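Local coordinates for protein hydrolase, haloacid dehalogenase-like family (PDB 3S6J) that is the hydrolase domain of a longer haloacid dehalogenase-like protein, binds calcium and may act as a sugar phosphatase, at residues Asp141-Ser144 / Pro150-Phe153; Lys109-Thr114 / Leu154-Lys159. All coordinates share one frame; numbering follows the deposited sequence.

Contact 1: residues Asp141-Ser144 / Pro150-Phe153; sequences DDVS and PDLF
Val-143 faces Asp-151 and Leu-152 where the loop after strand 137-138 meets the first turn of helix 151-160, in the Rossmann-like core domain of the HAD fold. The apolar part rests on the two methyls of Val-143. CG2 meets Leu-152 CD1 at 3.4 Å, though the leucine's torsions lie off the usual staggered positions and make the exact closeness doubtful. CG1 lies 3.9 Å from the same Leu-152 CD1, so one leucine methyl touches both valine branches. The valine and leucine side chains run roughly perpendicular to each other. With chi1 of -67°, Val-143 holds CG2 between its backbone N and carbonyl carbon, on the side where Leu-152 reaches in. Asp-151 lies alongside Val-143, the two side chains pointing opposite ways, with Asp-151 CB 4.0 Å from Val-143 CB.

The polar part is looser and contains no hydrogen bond between the two segments. Asp-151 OD2 accepts a weak hydrogen bond from the backbone N of Tyr-145, just beyond Ser-144, while Asp-149 OD1 receives the backbone N-H of Asp-151. Asp-151 OD2 also approaches the preceding amide, standing 3.5 Å from Ser-144 N and 4.0 Å from Ser-144 CB.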
ATOM      1  N   ASP E 141     -20.995  -8.859 -10.905  1.00 46.35           N
ATOM      2  CA  ASP E 141     -22.321  -9.440 -11.071  1.00 45.94           C
ATOM      3  C   ASP E 141     -22.675  -9.636 -12.547  1.00 48.28           C
ATOM      4  O   ASP E 141     -23.700 -10.233 -12.872  1.00 50.88           O
ATOM      5  CB  ASP E 141     -23.367  -8.562 -10.387  1.00 48.57           C
ATOM      6  CG  ASP E 141     -23.068  -8.334  -8.907  1.00 50.38           C
ATOM      7  OD1 ASP E 141     -22.638  -9.293  -8.220  1.00 53.15           O
ATOM      8  OD2 ASP E 141     -23.274  -7.194  -8.425  1.00 51.59           O
ATOM      9  N   ASP E 142     -21.826  -9.152 -13.447  1.00 46.74           N
ATOM     10  CA  ASP E 142     -22.121  -9.246 -14.873  1.00 46.00           C
ATOM     11  C   ASP E 142     -21.431 -10.415 -15.534  1.00 46.06           C
ATOM     12  O   ASP E 142     -21.704 -10.719 -16.688  1.00 48.38           O
ATOM     13  CB  ASP E 142     -21.727  -7.957 -15.595  1.00 45.13           C
ATOM     14  CG  ASP E 142     -22.584  -6.800 -15.195  1.00 48.46           C
ATOM     15  OD1 ASP E 142     -23.813  -7.001 -15.107  1.00 52.99           O
ATOM     16  OD2 ASP E 142     -22.041  -5.701 -14.941  1.00 47.15           O
ATOM     17  N   VAL E 143     -20.536 -11.073 -14.807  1.00 45.56           N
ATOM     18  CA  VAL E 143     -19.716 -12.124 -15.391  1.00 44.65           C
ATOM     19  C   VAL E 143     -19.562 -13.295 -14.427  1.00 46.51           C
ATOM     20  O   VAL E 143     -19.983 -13.216 -13.270  1.00 46.22           O
ATOM     21  CB  VAL E 143     -18.311 -11.591 -15.762  1.00 44.34           C
ATOM     22  CG1 VAL E 143     -18.401 -10.583 -16.903  1.00 42.92           C
ATOM     23  CG2 VAL E 143     -17.656 -10.974 -14.552  1.00 42.92           C
ATOM     24  N   SER E 144     -18.961 -14.381 -14.903  1.00 45.21           N
ATOM     25  CA  SER E 144     -18.707 -15.538 -14.052  1.00 46.00           C
ATOM     26  C   SER E 144     -17.458 -15.316 -13.206  1.00 46.50           C
ATOM     27  O   SER E 144     -17.393 -15.719 -12.049  1.00 48.07           O
ATOM     28  CB  SER E 144     -18.527 -16.809 -14.897  1.00 49.49           C
ATOM     29  OG  SER E 144     -19.558 -16.969 -15.863  1.00 49.74           O
ATOM     30  N   PRO E 150     -10.106 -12.583 -17.967  1.00 35.40           N
ATOM     31  CA  PRO E 150     -10.371 -11.559 -18.983  1.00 36.86           C
ATOM     32  C   PRO E 150     -11.861 -11.241 -19.129  1.00 40.45           C
ATOM     33  O   PRO E 150     -12.219 -10.333 -19.890  1.00 41.96           O
ATOM     34  CB  PRO E 150      -9.875 -12.213 -20.280  1.00 36.20           C
ATOM     35  CG  PRO E 150      -9.045 -13.370 -19.861  1.00 33.82           C
ATOM     36  CD  PRO E 150      -9.586 -13.826 -18.559  1.00 35.54           C
ATOM     37  N   ASP E 151     -12.707 -11.982 -18.425  1.00 38.45           N
ATOM     38  CA  ASP E 151     -14.151 -11.833 -18.560  1.00 39.60           C
ATOM     39  C   ASP E 151     -14.628 -10.399 -18.574  1.00 40.67           C
ATOM     40  O   ASP E 151     -15.303  -9.979 -19.518  1.00 43.08           O
ATOM     41  CB  ASP E 151     -14.880 -12.586 -17.452  1.00 41.58           C
ATOM     42  CG  ASP E 151     -15.451 -13.898 -17.931  1.00 47.51           C
ATOM     43  OD1 ASP E 151     -15.000 -14.371 -19.002  1.00 49.06           O
ATOM     44  OD2 ASP E 151     -16.351 -14.445 -17.248  1.00 48.26           O
ATOM     45  N   LEU E 152     -14.303  -9.661 -17.514  1.00 39.41           N
ATOM     46  CA  LEU E 152     -14.768  -8.290 -17.362  1.00 39.58           C
ATOM     47  C   LEU E 152     -14.402  -7.393 -18.558  1.00 40.68           C
ATOM     48  O   LEU E 152     -15.211  -6.569 -18.989  1.00 41.78           O
ATOM     49  CB  LEU E 152     -14.230  -7.658 -16.069  1.00 40.58           C
ATOM     50  CG  LEU E 152     -15.012  -7.642 -14.744  1.00 39.14           C
ATOM     51  CD1 LEU E 152     -16.507  -7.823 -14.923  1.00 37.64           C
ATOM     52  CD2 LEU E 152     -14.476  -8.658 -13.782  1.00 38.02           C
ATOM     53  N   PHE E 153     -13.181  -7.523 -19.069  1.00 38.93           N
ATOM     54  CA  PHE E 153     -12.711  -6.617 -20.106  1.00 36.07           C
ATOM     55  C   PHE E 153     -13.377  -6.937 -21.429  1.00 39.72           C
ATOM     56  O   PHE E 153     -13.677  -6.042 -22.218  1.00 39.84           O
ATOM     57  CB  PHE E 153     -11.186  -6.675 -20.236  1.00 34.98           C
ATOM     58  CG  PHE E 153     -10.450  -6.138 -19.025  1.00 35.06           C
ATOM     59  CD1 PHE E 153     -11.077  -5.268 -18.147  1.00 34.57           C
ATOM     60  CD2 PHE E 153      -9.132  -6.487 -18.779  1.00 32.00           C
ATOM     61  CE1 PHE E 153     -10.408  -4.769 -17.038  1.00 32.96           C
ATOM     62  CE2 PHE E 153      -8.455  -5.983 -17.671  1.00 29.57           C
ATOM     63  CZ  PHE E 153      -9.097  -5.130 -16.804  1.00 29.13           C
TER

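Contact 2: residues Lys109-Thr114 / Leu154-Lys159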
ATOM      1  N   LYS E 109     -14.738   6.184 -26.971  1.00 45.34           N
ATOM      2  CA  LYS E 109     -15.607   5.331 -26.169  1.00 45.08           C
ATOM      3  C   LYS E 109     -14.864   4.745 -24.969  1.00 44.96           C
ATOM      4  O   LYS E 109     -13.715   4.309 -25.098  1.00 42.24           O
ATOM      5  CB  LYS E 109     -16.134   4.167 -27.007  1.00 44.37           C
ATOM      6  CG  LYS E 109     -16.749   4.535 -28.341  1.00 48.03           C
ATOM      7  CD  LYS E 109     -16.650   3.333 -29.287  1.00 50.34           C
ATOM      8  CE  LYS E 109     -17.715   3.339 -30.379  1.00 56.48           C
ATOM      9  NZ  LYS E 109     -17.466   4.346 -31.462  1.00 56.44           N
ATOM     10  N   TRP E 110     -15.529   4.711 -23.813  1.00 43.79           N
ATOM     11  CA  TRP E 110     -14.954   4.082 -22.625  1.00 41.03           C
ATOM     12  C   TRP E 110     -15.989   3.338 -21.802  1.00 42.32           C
ATOM     13  O   TRP E 110     -17.175   3.674 -21.792  1.00 42.21           O
ATOM     14  CB  TRP E 110     -14.233   5.096 -21.736  1.00 40.25           C
ATOM     15  CG  TRP E 110     -15.104   6.235 -21.275  1.00 42.46           C
ATOM     16  CD1 TRP E 110     -15.297   7.422 -21.914  1.00 42.77           C
ATOM     17  CD2 TRP E 110     -15.901   6.286 -20.083  1.00 40.01           C
ATOM     18  NE1 TRP E 110     -16.156   8.210 -21.197  1.00 42.25           N
ATOM     19  CE2 TRP E 110     -16.543   7.539 -20.067  1.00 42.63           C
ATOM     20  CE3 TRP E 110     -16.133   5.395 -19.027  1.00 42.17           C
ATOM     21  CZ2 TRP E 110     -17.400   7.934 -19.031  1.00 42.00           C
ATOM     22  CZ3 TRP E 110     -16.986   5.786 -17.993  1.00 42.99           C
ATOM     23  CH2 TRP E 110     -17.608   7.048 -18.008  1.00 43.70           C
ATOM     24  N   CYS E 111     -15.511   2.320 -21.104  1.00 41.52           N
ATOM     25  CA  CYS E 111     -16.343   1.527 -20.226  1.00 41.75           C
ATOM     26  C   CYS E 111     -15.604   1.303 -18.917  1.00 40.70           C
ATOM     27  O   CYS E 111     -14.377   1.215 -18.897  1.00 39.57           O
ATOM     28  CB  CYS E 111     -16.662   0.181 -20.876  1.00 40.10           C
ATOM     29  SG  CYS E 111     -17.888  -0.800 -19.988  1.00 38.26           S
ATOM     30  N   ILE E 112     -16.349   1.220 -17.819  1.00 41.04           N
ATOM     31  CA  ILE E 112     -15.732   0.907 -16.541  1.00 39.35           C
ATOM     32  C   ILE E 112     -15.865  -0.583 -16.321  1.00 38.27           C
ATOM     33  O   ILE E 112     -16.874  -1.172 -16.688  1.00 39.44           O
ATOM     34  CB  ILE E 112     -16.326   1.739 -15.394  1.00 40.50           C
ATOM     35  CG1 ILE E 112     -15.737   3.150 -15.452  1.00 37.13           C
ATOM     36  CG2 ILE E 112     -16.061   1.073 -14.038  1.00 35.91           C
ATOM     37  CD1 ILE E 112     -16.494   4.172 -14.631  1.00 39.93           C
ATOM     38  N   ALA E 113     -14.817  -1.196 -15.777  1.00 38.30           N
ATOM     39  CA  ALA E 113     -14.795  -2.642 -15.542  1.00 35.31           C
ATOM     40  C   ALA E 113     -14.150  -2.943 -14.196  1.00 35.50           C
ATOM     41  O   ALA E 113     -12.940  -2.747 -14.021  1.00 31.13           O
ATOM     42  CB  ALA E 113     -14.056  -3.361 -16.665  1.00 34.27           C
ATOM     43  N   THR E 114     -14.969  -3.422 -13.254  1.00 36.65           N
ATOM     44  CA  THR E 114     -14.554  -3.615 -11.864  1.00 34.35           C
ATOM     45  C   THR E 114     -14.867  -5.031 -11.356  1.00 36.63           C
ATOM     46  O   THR E 114     -15.890  -5.617 -11.723  1.00 35.90           O
ATOM     47  CB  THR E 114     -15.223  -2.552 -10.929  1.00 36.02           C
ATOM     48  OG1 THR E 114     -14.869  -2.812  -9.566  1.00 37.48           O
ATOM     49  CG2 THR E 114     -16.750  -2.584 -11.055  1.00 35.19           C
ATOM     50  N   LEU E 154     -13.588  -8.231 -21.662  1.00 40.15           N
ATOM     51  CA  LEU E 154     -14.277  -8.720 -22.846  1.00 40.80           C
ATOM     52  C   LEU E 154     -15.718  -8.221 -22.866  1.00 43.01           C
ATOM     53  O   LEU E 154     -16.204  -7.764 -23.898  1.00 43.84           O
ATOM     54  CB  LEU E 154     -14.242 -10.257 -22.885  1.00 42.74           C
ATOM     55  CG  LEU E 154     -12.827 -10.857 -22.961  1.00 41.45           C
ATOM     56  CD1 LEU E 154     -12.839 -12.359 -22.892  1.00 40.16           C
ATOM     57  CD2 LEU E 154     -12.104 -10.377 -24.221  1.00 43.21           C
ATOM     58  N   ALA E 155     -16.395  -8.311 -21.724  1.00 41.90           N
ATOM     59  CA  ALA E 155     -17.762  -7.816 -21.606  1.00 44.22           C
ATOM     60  C   ALA E 155     -17.802  -6.307 -21.818  1.00 42.04           C
ATOM     61  O   ALA E 155     -18.747  -5.780 -22.389  1.00 41.93           O
ATOM     62  CB  ALA E 155     -18.371  -8.191 -20.249  1.00 41.82           C
ATOM     63  N   ALA E 156     -16.757  -5.624 -21.366  1.00 42.49           N
ATOM     64  CA  ALA E 156     -16.639  -4.183 -21.530  1.00 40.66           C
ATOM     65  C   ALA E 156     -16.392  -3.804 -22.989  1.00 42.08           C
ATOM     66  O   ALA E 156     -17.041  -2.901 -23.517  1.00 40.77           O
ATOM     67  CB  ALA E 156     -15.535  -3.638 -20.649  1.00 39.47           C
ATOM     68  N   ALA E 157     -15.459  -4.492 -23.642  1.00 41.94           N
ATOM     69  CA  ALA E 157     -15.198  -4.215 -25.053  1.00 43.43           C
ATOM     70  C   ALA E 157     -16.490  -4.415 -25.823  1.00 44.99           C
ATOM     71  O   ALA E 157     -16.816  -3.660 -26.736  1.00 44.91           O
ATOM     72  CB  ALA E 157     -14.111  -5.123 -25.595  1.00 40.47           C
ATOM     73  N   LYS E 158     -17.227  -5.448 -25.437  1.00 44.73           N
ATOM     74  CA  LYS E 158     -18.495  -5.767 -26.068  1.00 45.73           C
ATOM     75  C   LYS E 158     -19.544  -4.686 -25.809  1.00 44.31           C
ATOM     76  O   LYS E 158     -20.286  -4.302 -26.705  1.00 45.86           O
ATOM     77  CB  LYS E 158     -18.988  -7.111 -25.556  1.00 47.08           C
ATOM     78  CG  LYS E 158     -19.904  -7.830 -26.490  1.00 50.20           C
ATOM     79  CD  LYS E 158     -20.318  -9.153 -25.885  1.00 54.10           C
ATOM     80  CE  LYS E 158     -21.353  -8.963 -24.762  1.00 58.08           C
ATOM     81  NZ  LYS E 158     -20.927  -7.990 -23.702  1.00 54.47           N
ATOM     82  N   LYS E 159     -19.601  -4.175 -24.591  1.00 44.16           N
ATOM     83  CA  LYS E 159     -20.609  -3.173 -24.284  1.00 44.81           C
ATOM     84  C   LYS E 159     -20.426  -1.872 -25.064  1.00 46.02           C
ATOM     85  O   LYS E 159     -21.396  -1.149 -25.306  1.00 47.45           O
ATOM     86  CB  LYS E 159     -20.676  -2.885 -22.784  1.00 46.86           C
ATOM     87  CG  LYS E 159     -21.513  -1.647 -22.443  1.00 47.23           C
ATOM     88  CD  LYS E 159     -21.972  -1.670 -21.006  1.00 47.06           C
ATOM     89  CE  LYS E 159     -22.914  -2.831 -20.759  1.00 48.07           C
ATOM     90  NZ  LYS E 159     -23.445  -2.779 -19.370  1.00 49.11           N
TER
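In the alpha/beta core of this HAD-type domain, helix 151-160 packs against one face of the parallel sheet, and strand 110-113 meets it through Cys-111 and Ala-113. The short strand and helix segments run roughly antiparallel, at 152°, with their axes approaching to 8.0 Å. Such a close approach fits the small residues at the interface. Ala-156 points its methyl at the strand. With SG anti to the backbone N (chi1 -171°), the sulfur of Cys-111 lies against Ala-156, 3.7 Å from its CB and 3.9 Å from its CA. Two positions along the strand, Ala-113 CB reaches the same methyl at 4.3 Å from Ala-156 CB.

One turn further along the helix, Lys-159 contributes its aliphatic chain, CD lying 4.3 Å from Cys-111 SG, while its NZ goes on to hydrogen-bond Ile-137 O of the neighbouring strand 137-138. In the sheet, the backbone of Cys-111 bonds with Phe-9 and Phe-11 and that of Ile-112 with Asn-136 and Val-138, while Ala-113 O accepts from Lys-147 NZ. No hydrogen bond links the two segments; with methyls, a sulfur and a lysine chain in contact, this helix-to-sheet joint depends on close apolar packing, with a lysine amino group bonded at its margin.

Both contacts use helix 151-160: contact 1 takes its first turn and contact 2 the turns that follow. Contact 2 is the more deeply buried, pairing the helix with a strand of the central sheet, whereas contact 1 is partly open and joins the helix to a loop. Their chemistry follows this difference, with methyls, a sulfur and the aliphatic chain of a lysine at the exposed edge in contact 2, but a carboxylate beside a valine-leucine contact in contact 1. The two also touch directly. Phe-153 CD1 packs 3.8 Å from Ala-113 CB, and Leu-152 CG lies 3.7 Å from Thr-114 O. The side chains of Leu-152 and Ala-113 are respectively about 8 and 6 Å from that of calcium-binding Asp-12.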